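TRAP dicarboxylate transporter, DctP subunit (Sulfurospirillum deleyianum, PDB 4OVS) serves as the periplasmic solute-binding subunit of a TRAP transporter and binds succinate, probably to pass dicarboxylates to the membrane components. Local coordinates at residues 102-107 with 173-179; 165-171 with 203-208; 195-200 with 217-223. All coordinates share one frame; numbering follows the deposited sequence.

Interaction 1. Residues 102-107 with 173-179; sequences QLFDLP and SHVLEAQ
Gln102 and Val175 bring the two backbones to 6.3 Å between their CA atoms, and the first turns of the helix that begins at His174 lie beside the turn of 102-107, as far as Pro107 against Gln179. Gln102 stretches its extended chain to the helix start, and OE1 accepts from Val175 N at 2.9 Å. This bond is bent, 131° at the hydrogen, the donor tilted from the carbonyl plane; NE2 goes to Pro99 O. Ser173 holds OG anti to its own N (chi1 168°), which lets the hydroxyl donate to the anti lone pair of Asp105 OD2, 3.0 Å from OG, and also take a weak capping bond from Val175 N. Ser92 gives the same OD2 a second partner. Between these polar links sits Val175: CG2 lies 3.6 Å from Gln102 CB and meets Leu106 CD2 at 3.8 Å, while CG1 rests against Asp105 O. Farther along, a water donates both to Asp105 O and to Gln179 OE1, and the Pro107 ring and the Gln179 side chain run past each other in opposite directions, CB 3.4 Å from OE1. The arrangement is a serine N-cap reinforced by a glutamine and an aspartate from a distant loop, with the Leu176 side chain about 8 Å from the bound succinate.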
loop_
_atom_site.group_PDB
_atom_site.type_symbol
_atom_site.label_atom_id
_atom_site.label_comp_id
_atom_site.label_asym_id
_atom_site.label_seq_id
_atom_site.Cartn_x
_atom_site.Cartn_y
_atom_site.Cartn_z
ATOM N N GLN A 102 7.274 9.557 3.076
ATOM C CA GLN A 102 6.416 9.481 4.264
ATOM C C GLN A 102 5.280 10.486 4.217
ATOM O O GLN A 102 4.318 10.390 4.989
ATOM C CB GLN A 102 7.222 9.673 5.542
ATOM C CG GLN A 102 8.080 8.517 5.850
ATOM C CD GLN A 102 8.880 8.740 7.099
ATOM O OE1 GLN A 102 8.603 8.142 8.144
ATOM N NE2 GLN A 102 9.889 9.605 7.007
ATOM N N LEU A 103 5.384 11.468 3.334
ATOM C CA LEU A 103 4.290 12.403 3.118
ATOM C C LEU A 103 2.928 11.684 2.934
ATOM O O LEU A 103 1.952 12.050 3.540
ATOM C CB LEU A 103 4.590 13.256 1.895
ATOM C CG LEU A 103 3.508 14.163 1.330
ATOM C CD1 LEU A 103 3.195 15.339 2.239
ATOM C CD2 LEU A 103 4.024 14.638 0.007
ATOM N N PHE A 104 2.898 10.659 2.110
ATOM C CA PHE A 104 1.663 9.973 1.756
ATOM C C PHE A 104 1.131 9.027 2.883
ATOM O O PHE A 104 0.008 8.538 2.818
ATOM C CB PHE A 104 1.899 9.150 0.494
ATOM C CG PHE A 104 2.318 9.949 -0.713
ATOM C CD1 PHE A 104 2.044 11.303 -0.818
ATOM C CD2 PHE A 104 2.965 9.325 -1.775
ATOM C CE1 PHE A 104 2.405 12.027 -1.945
ATOM C CE2 PHE A 104 3.343 10.057 -2.919
ATOM C CZ PHE A 104 3.053 11.394 -3.001
ATOM N N ASP A 105 1.941 8.787 3.908
ATOM C CA ASP A 105 1.537 8.026 5.094
ATOM C C ASP A 105 0.925 8.885 6.197
ATOM O O ASP A 105 0.363 8.361 7.143
ATOM C CB ASP A 105 2.749 7.359 5.738
ATOM C CG ASP A 105 3.113 6.073 5.098
ATOM O OD1 ASP A 105 2.338 5.583 4.242
ATOM O OD2 ASP A 105 4.190 5.554 5.462
ATOM N N LEU A 106 1.071 10.201 6.118
ATOM C CA LEU A 106 0.595 11.046 7.215
ATOM C C LEU A 106 -0.892 10.845 7.440
ATOM O O LEU A 106 -1.663 10.761 6.498
ATOM C CB LEU A 106 0.872 12.506 6.923
ATOM C CG LEU A 106 2.338 12.916 6.957
ATOM C CD1 LEU A 106 2.501 14.301 6.299
ATOM C CD2 LEU A 106 2.861 12.898 8.410
ATOM N N PRO A 107 -1.302 10.737 8.697
ATOM C CA PRO A 107 -2.720 10.460 8.949
ATOM C C PRO A 107 -3.647 11.600 8.520
ATOM O O PRO A 107 -3.421 12.744 8.848
ATOM C CB PRO A 107 -2.776 10.213 10.455
ATOM C CG PRO A 107 -1.480 10.702 11.008
ATOM C CD PRO A 107 -0.476 10.599 9.899
ATOM N N SER A 173 7.877 2.519 8.719
ATOM C CA SER A 173 7.775 3.927 8.447
ATOM C C SER A 173 7.745 4.704 9.735
ATOM O O SER A 173 6.915 4.431 10.599
ATOM C CB SER A 173 6.473 4.199 7.705
ATOM O OG SER A 173 6.208 5.596 7.677
ATOM N N HIS A 174 8.624 5.692 9.868
ATOM C CA HIS A 174 8.663 6.490 11.092
ATOM C C HIS A 174 7.363 7.244 11.302
ATOM O O HIS A 174 6.953 7.461 12.432
ATOM C CB HIS A 174 9.860 7.440 11.111
ATOM C CG HIS A 174 11.174 6.729 11.050
ATOM N ND1 HIS A 174 12.181 7.096 10.185
ATOM C CD2 HIS A 174 11.641 5.666 11.747
ATOM C CE1 HIS A 174 13.218 6.294 10.355
ATOM N NE2 HIS A 174 12.914 5.416 11.294
ATOM N N VAL A 175 6.661 7.581 10.230
ATOM C CA VAL A 175 5.403 8.302 10.407
ATOM C C VAL A 175 4.353 7.418 11.081
ATOM O O VAL A 175 3.658 7.842 12.011
ATOM C CB VAL A 175 4.859 8.840 9.083
ATOM C CG1 VAL A 175 3.329 8.955 9.144
ATOM C CG2 VAL A 175 5.542 10.186 8.727
ATOM N N LEU A 176 4.232 6.180 10.613
ATOM C CA LEU A 176 3.305 5.229 11.245
ATOM C C LEU A 176 3.659 4.895 12.680
ATOM O O LEU A 176 2.761 4.669 13.483
ATOM C CB LEU A 176 3.239 3.945 10.460
ATOM C CG LEU A 176 2.842 4.120 9.004
ATOM C CD1 LEU A 176 2.876 2.773 8.339
ATOM C CD2 LEU A 176 1.476 4.785 8.823
ATOM N N GLU A 177 4.939 4.833 13.036
ATOM C CA GLU A 177 5.230 4.498 14.427
ATOM C C GLU A 177 4.920 5.693 15.313
ATOM O O GLU A 177 4.459 5.540 16.437
ATOM C CB GLU A 177 6.640 3.900 14.662
ATOM C CG GLU A 177 7.817 4.619 14.119
ATOM C CD GLU A 177 9.112 3.828 14.330
ATOM O OE1 GLU A 177 9.719 3.372 13.333
ATOM O OE2 GLU A 177 9.520 3.662 15.504
ATOM N N ALA A 178 5.147 6.884 14.792
ATOM C CA ALA A 178 4.744 8.103 15.476
ATOM C C ALA A 178 3.214 8.158 15.638
ATOM O O ALA A 178 2.699 8.558 16.675
ATOM C CB ALA A 178 5.251 9.306 14.700
ATOM N N GLN A 179 2.489 7.759 14.605
ATOM C CA GLN A 179 1.040 7.856 14.609
ATOM C C GLN A 179 0.419 7.045 15.743
ATOM O O GLN A 179 -0.523 7.484 16.369
ATOM C CB GLN A 179 0.483 7.410 13.242
ATOM C CG GLN A 179 -0.908 6.844 13.237
ATOM C CD GLN A 179 -1.321 6.312 11.857
ATOM O OE1 GLN A 179 -1.486 7.073 10.914
ATOM N NE2 GLN A 179 -1.490 4.996 11.753
HETATM O O HOH W 1 -1.498 6.539 8.093
#

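Interaction 2. Residues 165-171 with 203-208; sequences GQKFRIM and VVDGAE
Asp205 faces the backbone of Lys167 with both its carboxylate and its own N. CG stands beside that N (chi1 -59°), a setting that carries OD2 to Lys167 N, 2.9 Å away in a nearly straight bond that meets the oxygen on its anti side, out of the carboxylate plane. Lys167 O in turn accepts twice, from Asp205 N at 2.8 Å and from Gly206 N at 3.0 Å. Gln166 reaches across Asp205 with its amide turned 64° from the carboxylate; OE1 touches Asp205 CB but bonds to Ser152. With an alanine in place of Asp205, Lys167 N would probably lose its acceptor, and Lys154, the salt-bridge partner of OD1, its mate. Next along, the Phe168 ring leans on the peptide after Gly206, CD1 3.3 Å from Gly206 C, with Ala207 CA in the ring plane at its edge. A CB on Gly206 would clash with CE1 of this ring. Arg169 N then bonds to Gly206 O at 3.1 Å, after which the strands splay and a water joins Arg169 O to Glu208 N. The Arg169 guanidinium has Met171 N over one face; NE is held by Leu190 O, and NH1 bonds to succinate. The pattern is a single parallel bridge, Phe168 with Gly206, whose splayed end carries Arg169 to the succinate site of a TRAP solute-binding protein.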
loop_
_atom_site.group_PDB
_atom_site.type_symbol
_atom_site.label_atom_id
_atom_site.label_comp_id
_atom_site.label_asym_id
_atom_site.label_seq_id
_atom_site.Cartn_x
_atom_site.Cartn_y
_atom_site.Cartn_z
ATOM N N GLY A 165 -2.174 1.077 24.823
ATOM C CA GLY A 165 -1.789 -0.142 25.512
ATOM C C GLY A 165 -1.817 -1.348 24.600
ATOM O O GLY A 165 -1.471 -2.451 25.014
ATOM N N GLN A 166 -2.222 -1.138 23.355
ATOM C CA GLN A 166 -2.309 -2.225 22.390
ATOM C C GLN A 166 -1.109 -2.266 21.433
ATOM O O GLN A 166 -0.580 -1.229 21.026
ATOM C CB GLN A 166 -3.600 -2.111 21.577
ATOM C CG GLN A 166 -4.881 -2.348 22.374
ATOM C CD GLN A 166 -6.074 -2.587 21.465
ATOM O OE1 GLN A 166 -6.016 -3.395 20.534
ATOM N NE2 GLN A 166 -7.158 -1.870 21.720
ATOM N N LYS A 167 -0.688 -3.477 21.083
ATOM C CA LYS A 167 0.374 -3.684 20.107
ATOM C C LYS A 167 -0.194 -3.741 18.683
ATOM O O LYS A 167 -1.126 -4.507 18.393
ATOM C CB LYS A 167 1.125 -4.984 20.391
ATOM C CG LYS A 167 1.963 -5.001 21.662
ATOM C CD LYS A 167 3.104 -6.019 21.515
ATOM C CE LYS A 167 4.054 -6.052 22.712
ATOM N NZ LYS A 167 5.492 -6.127 22.266
ATOM N N PHE A 168 0.371 -2.942 17.786
ATOM C CA PHE A 168 -0.082 -2.932 16.406
ATOM C C PHE A 168 1.056 -3.261 15.475
ATOM O O PHE A 168 2.158 -2.733 15.624
ATOM C CB PHE A 168 -0.641 -1.554 16.043
ATOM C CG PHE A 168 -2.040 -1.297 16.553
ATOM C CD1 PHE A 168 -3.146 -1.613 15.769
ATOM C CD2 PHE A 168 -2.250 -0.702 17.778
ATOM C CE1 PHE A 168 -4.418 -1.376 16.207
ATOM C CE2 PHE A 168 -3.538 -0.462 18.232
ATOM C CZ PHE A 168 -4.623 -0.800 17.436
ATOM N N ARG A 169 0.816 -4.145 14.512
ATOM C CA ARG A 169 1.732 -4.260 13.379
ATOM C C ARG A 169 1.704 -2.970 12.545
ATOM O O ARG A 169 0.641 -2.395 12.330
ATOM C CB ARG A 169 1.323 -5.438 12.488
ATOM C CG ARG A 169 2.301 -5.746 11.352
ATOM C CD ARG A 169 1.838 -5.087 10.077
ATOM N NE ARG A 169 2.810 -5.162 8.992
ATOM C CZ ARG A 169 2.507 -4.907 7.719
ATOM N NH1 ARG A 169 1.251 -4.606 7.399
ATOM N NH2 ARG A 169 3.456 -4.955 6.766
ATOM N N ILE A 170 2.866 -2.525 12.081
ATOM C CA ILE A 170 2.954 -1.466 11.066
ATOM C C ILE A 170 3.936 -1.845 9.971
ATOM O O ILE A 170 4.808 -2.692 10.164
ATOM C CB ILE A 170 3.476 -0.157 11.636
ATOM C CG1 ILE A 170 4.796 -0.389 12.372
ATOM C CG2 ILE A 170 2.457 0.441 12.568
ATOM C CD1 ILE A 170 5.503 0.924 12.757
HETATM N N MSE A 171 3.804 -1.202 8.829
HETATM C CA MSE A 171 4.864 -1.190 7.834
HETATM C C MSE A 171 6.004 -0.298 8.338
HETATM O O MSE A 171 5.823 0.475 9.304
HETATM C CB MSE A 171 4.326 -0.649 6.528
HETATM C CG MSE A 171 3.176 -1.461 5.905
HETATM SE SE MSE A 171 2.351 -0.452 4.372
HETATM C CE MSE A 171 1.490 0.989 5.372
ATOM N N VAL A 203 0.829 -12.110 18.773
ATOM C CA VAL A 203 2.079 -11.350 18.816
ATOM C C VAL A 203 1.800 -9.851 18.789
ATOM O O VAL A 203 2.534 -9.084 19.403
ATOM C CB VAL A 203 3.027 -11.708 17.658
ATOM C CG1 VAL A 203 4.225 -10.736 17.596
ATOM C CG2 VAL A 203 3.492 -13.138 17.799
ATOM N N VAL A 204 0.751 -9.454 18.062
ATOM C CA VAL A 204 0.203 -8.092 18.114
ATOM C C VAL A 204 -1.321 -8.178 18.335
ATOM O O VAL A 204 -1.934 -9.222 18.047
ATOM C CB VAL A 204 0.497 -7.284 16.855
ATOM C CG1 VAL A 204 1.987 -6.999 16.707
ATOM C CG2 VAL A 204 -0.031 -7.987 15.627
ATOM N N ASP A 205 -1.922 -7.104 18.857
ATOM C CA ASP A 205 -3.362 -7.057 19.082
ATOM C C ASP A 205 -4.130 -6.667 17.826
ATOM O O ASP A 205 -5.175 -7.231 17.533
ATOM C CB ASP A 205 -3.695 -6.072 20.201
ATOM C CG ASP A 205 -3.020 -6.424 21.497
ATOM O OD1 ASP A 205 -3.054 -7.618 21.909
ATOM O OD2 ASP A 205 -2.459 -5.500 22.109
ATOM N N GLY A 206 -3.602 -5.696 17.081
ATOM C CA GLY A 206 -4.286 -5.192 15.903
ATOM C C GLY A 206 -3.386 -4.744 14.753
ATOM O O GLY A 206 -2.186 -4.972 14.760
ATOM N N ALA A 207 -4.005 -4.130 13.748
ATOM C CA ALA A 207 -3.314 -3.666 12.568
ATOM C C ALA A 207 -4.135 -2.572 11.876
ATOM O O ALA A 207 -5.252 -2.258 12.296
ATOM C CB ALA A 207 -3.058 -4.845 11.612
ATOM N N GLU A 208 -3.584 -1.994 10.812
ATOM C CA GLU A 208 -4.309 -1.057 9.959
ATOM C C GLU A 208 -4.171 -1.546 8.524
ATOM O O GLU A 208 -3.071 -1.862 8.085
ATOM C CB GLU A 208 -3.733 0.335 10.107
ATOM C CG GLU A 208 -2.210 0.407 9.958
ATOM C CD GLU A 208 -1.669 1.860 9.696
ATOM O OE1 GLU A 208 -2.347 2.853 10.025
ATOM O OE2 GLU A 208 -0.567 1.993 9.145
HETATM O O HOH W 2 -1.321 -4.813 8.519
HETATM O O HOH W 3 -0.866 -2.536 10.042
HETATM O O HOH W 4 0.878 -0.463 8.582
#

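Interaction 3. Residues 195-200 with 217-223; sequences VYSALQ and KKFNEVQ
Tyr196 lies over the loop 217-223 and can be followed outward from the helix. Its CB sits in the plane of the Phe219 ring, at the edge, 3.9 Å from CE1. With CG anti to the backbone N (chi1 171°), the ring is carried across the loop: CD2 comes 3.5 Å from Lys217 O, and Lys218 O lies at the ring edge, near its plane, 3.6 Å from CE2. CE2 also touches Lys218 CB and Val222 CG1, whose side chain crosses the tyrosine at about a right angle; CZ touches the same methyl. At the tip, OH points to a water that donates to Glu221 OE2, though the modelled tyrosine-water distance is too short to be trusted. Phe219 is sandwiched: Val195 CG1 makes a CH-pi contact over one face, 3.9 Å from the ring centroid, and Lys217 CB, from the ring's own segment, lies over the opposite face toward its rim. Farther down the helix, Leu199 CB meets Val222 CG2 at 3.8 Å, while its CD2 rests on the amide of Gln223. That amide is held by its own segment and by strand 137-152, NE2 donating to Val222 O at 3.0 Å and OE1 hydrogen-bonded to Ser151 OG. No direct hydrogen bond crosses between helix and loop, so apolar shape fit probably does most to place helix 195-200, whose Val195 packs on Arg169, against this loop, with backbone carbonyl oxygens beside the tyrosine.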
loop_
_atom_site.group_PDB
_atom_site.type_symbol
_atom_site.label_atom_id
_atom_site.label_comp_id
_atom_site.label_asym_id
_atom_site.label_seq_id
_atom_site.Cartn_x
_atom_site.Cartn_y
_atom_site.Cartn_z
ATOM N N VAL A 195 1.854 -11.111 8.921
ATOM C CA VAL A 195 0.797 -10.414 9.634
ATOM C C VAL A 195 -0.327 -11.333 10.112
ATOM O O VAL A 195 -0.714 -11.241 11.241
ATOM C CB VAL A 195 0.220 -9.290 8.792
ATOM C CG1 VAL A 195 -0.948 -8.636 9.475
ATOM C CG2 VAL A 195 1.309 -8.233 8.515
ATOM N N TYR A 196 -0.836 -12.206 9.253
ATOM C CA TYR A 196 -1.903 -13.123 9.623
ATOM C C TYR A 196 -1.508 -14.019 10.808
ATOM O O TYR A 196 -2.237 -14.154 11.802
ATOM C CB TYR A 196 -2.257 -13.990 8.417
ATOM C CG TYR A 196 -3.221 -15.123 8.772
ATOM C CD1 TYR A 196 -2.790 -16.286 9.393
ATOM C CD2 TYR A 196 -4.546 -15.009 8.469
ATOM C CE1 TYR A 196 -3.686 -17.306 9.706
ATOM C CE2 TYR A 196 -5.447 -16.004 8.780
ATOM C CZ TYR A 196 -5.015 -17.148 9.382
ATOM O OH TYR A 196 -5.951 -18.102 9.674
ATOM N N SER A 197 -0.342 -14.631 10.706
ATOM C CA SER A 197 0.175 -15.482 11.743
ATOM C C SER A 197 0.385 -14.678 13.039
ATOM O O SER A 197 -0.042 -15.091 14.111
ATOM C CB SER A 197 1.479 -16.100 11.248
ATOM O OG SER A 197 1.870 -17.177 12.060
ATOM N N ALA A 198 1.014 -13.507 12.938
ATOM C CA ALA A 198 1.167 -12.629 14.123
ATOM C C ALA A 198 -0.177 -12.234 14.794
ATOM O O ALA A 198 -0.262 -12.178 16.009
ATOM C CB ALA A 198 1.988 -11.385 13.776
ATOM N N LEU A 199 -1.224 -11.965 14.015
ATOM C CA LEU A 199 -2.539 -11.686 14.612
ATOM C C LEU A 199 -3.140 -12.987 15.217
ATOM O O LEU A 199 -3.688 -13.010 16.327
ATOM C CB LEU A 199 -3.481 -11.088 13.574
ATOM C CG LEU A 199 -3.134 -9.731 12.956
ATOM C CD1 LEU A 199 -4.039 -9.430 11.809
ATOM C CD2 LEU A 199 -3.223 -8.619 14.009
ATOM N N GLN A 200 -2.992 -14.089 14.503
ATOM C CA GLN A 200 -3.498 -15.351 14.989
ATOM C C GLN A 200 -2.877 -15.813 16.303
ATOM O O GLN A 200 -3.553 -16.447 17.108
ATOM C CB GLN A 200 -3.295 -16.451 13.963
ATOM C CG GLN A 200 -3.968 -17.746 14.385
ATOM C CD GLN A 200 -3.826 -18.795 13.341
ATOM O OE1 GLN A 200 -4.805 -19.197 12.713
ATOM N NE2 GLN A 200 -2.596 -19.247 13.124
ATOM N N LYS A 217 -6.432 -11.552 2.685
ATOM C CA LYS A 217 -5.451 -12.261 3.462
ATOM C C LYS A 217 -6.040 -12.864 4.708
ATOM O O LYS A 217 -5.295 -13.349 5.519
ATOM C CB LYS A 217 -4.307 -11.372 3.914
ATOM C CG LYS A 217 -3.554 -10.743 2.809
ATOM C CD LYS A 217 -2.841 -11.800 1.926
ATOM C CE LYS A 217 -1.646 -12.426 2.562
ATOM N NZ LYS A 217 -0.997 -13.249 1.525
ATOM N N LYS A 218 -7.366 -12.778 4.872
ATOM C CA LYS A 218 -8.097 -13.415 5.947
ATOM C C LYS A 218 -7.807 -12.826 7.293
ATOM O O LYS A 218 -7.977 -13.493 8.309
ATOM C CB LYS A 218 -7.884 -14.909 5.927
ATOM C CG LYS A 218 -8.111 -15.444 4.521
ATOM C CD LYS A 218 -8.437 -16.909 4.512
ATOM C CE LYS A 218 -8.363 -17.478 3.094
ATOM N NZ LYS A 218 -9.350 -16.844 2.157
ATOM N N PHE A 219 -7.409 -11.554 7.307
ATOM C CA PHE A 219 -7.166 -10.881 8.587
ATOM C C PHE A 219 -8.498 -10.780 9.338
ATOM O O PHE A 219 -8.540 -10.723 10.580
ATOM C CB PHE A 219 -6.629 -9.491 8.380
ATOM C CG PHE A 219 -5.243 -9.424 7.736
ATOM C CD1 PHE A 219 -4.372 -10.509 7.719
ATOM C CD2 PHE A 219 -4.818 -8.230 7.155
ATOM C CE1 PHE A 219 -3.102 -10.380 7.165
ATOM C CE2 PHE A 219 -3.548 -8.088 6.595
ATOM C CZ PHE A 219 -2.702 -9.168 6.577
ATOM N N ASN A 220 -9.585 -10.733 8.570
ATOM C CA ASN A 220 -10.929 -10.761 9.149
ATOM C C ASN A 220 -11.187 -11.991 10.022
ATOM O O ASN A 220 -11.983 -11.933 10.954
ATOM C CB ASN A 220 -11.987 -10.693 8.066
ATOM C CG ASN A 220 -11.891 -11.823 7.080
ATOM O OD1 ASN A 220 -10.855 -12.022 6.427
ATOM N ND2 ASN A 220 -12.970 -12.569 6.950
ATOM N N GLU A 221 -10.521 -13.101 9.723
ATOM C CA GLU A 221 -10.744 -14.333 10.448
ATOM C C GLU A 221 -9.963 -14.363 11.738
ATOM O O GLU A 221 -10.219 -15.199 12.615
ATOM C CB GLU A 221 -10.418 -15.544 9.554
ATOM C CG GLU A 221 -11.290 -15.516 8.342
ATOM C CD GLU A 221 -11.173 -16.745 7.479
ATOM O OE1 GLU A 221 -12.012 -16.916 6.557
ATOM O OE2 GLU A 221 -10.238 -17.509 7.707
ATOM N N VAL A 222 -9.006 -13.453 11.871
ATOM C CA VAL A 222 -8.185 -13.399 13.077
ATOM C C VAL A 222 -8.265 -12.047 13.809
ATOM O O VAL A 222 -7.391 -11.722 14.597
ATOM C CB VAL A 222 -6.707 -13.791 12.786
ATOM C CG1 VAL A 222 -6.613 -15.286 12.509
ATOM C CG2 VAL A 222 -6.166 -12.993 11.617
ATOM N N GLN A 223 -9.344 -11.305 13.592
ATOM C CA GLN A 223 -9.637 -10.048 14.320
ATOM C C GLN A 223 -11.111 -10.021 14.725
ATOM O O GLN A 223 -11.961 -10.433 13.937
ATOM C CB GLN A 223 -9.375 -8.843 13.406
ATOM C CG GLN A 223 -7.962 -8.650 12.990
ATOM C CD GLN A 223 -7.110 -8.047 14.107
ATOM O OE1 GLN A 223 -6.684 -6.910 14.027
ATOM N NE2 GLN A 223 -6.812 -8.829 15.103
HETATM O O HOH W 5 -8.329 -18.349 9.289
#

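How the interactions relate
From the N terminus, 102-107 comes first, and 173-179 closes interaction 1 over a loop of 65 residues. Interaction 2 opens inside that loop at 165-171 and closes at 203-208, beyond it, so the two cross. Interaction 3 likewise opens within the span of interaction 2 at 195-200 and closes past it at 217-223; interactions 1 and 3 follow in series, about 11 Å apart at their nearest atoms. Interaction 2 touches both of the others, which do not touch each other. Gln179 NE2 probably bonds to Glu208 OE1, 2.9 Å away, tying helix 174-181 to strand 206-209, while Val195 CG2 packs 3.5 Å from Arg169 NE, joining helix 195-200 to the succinate site.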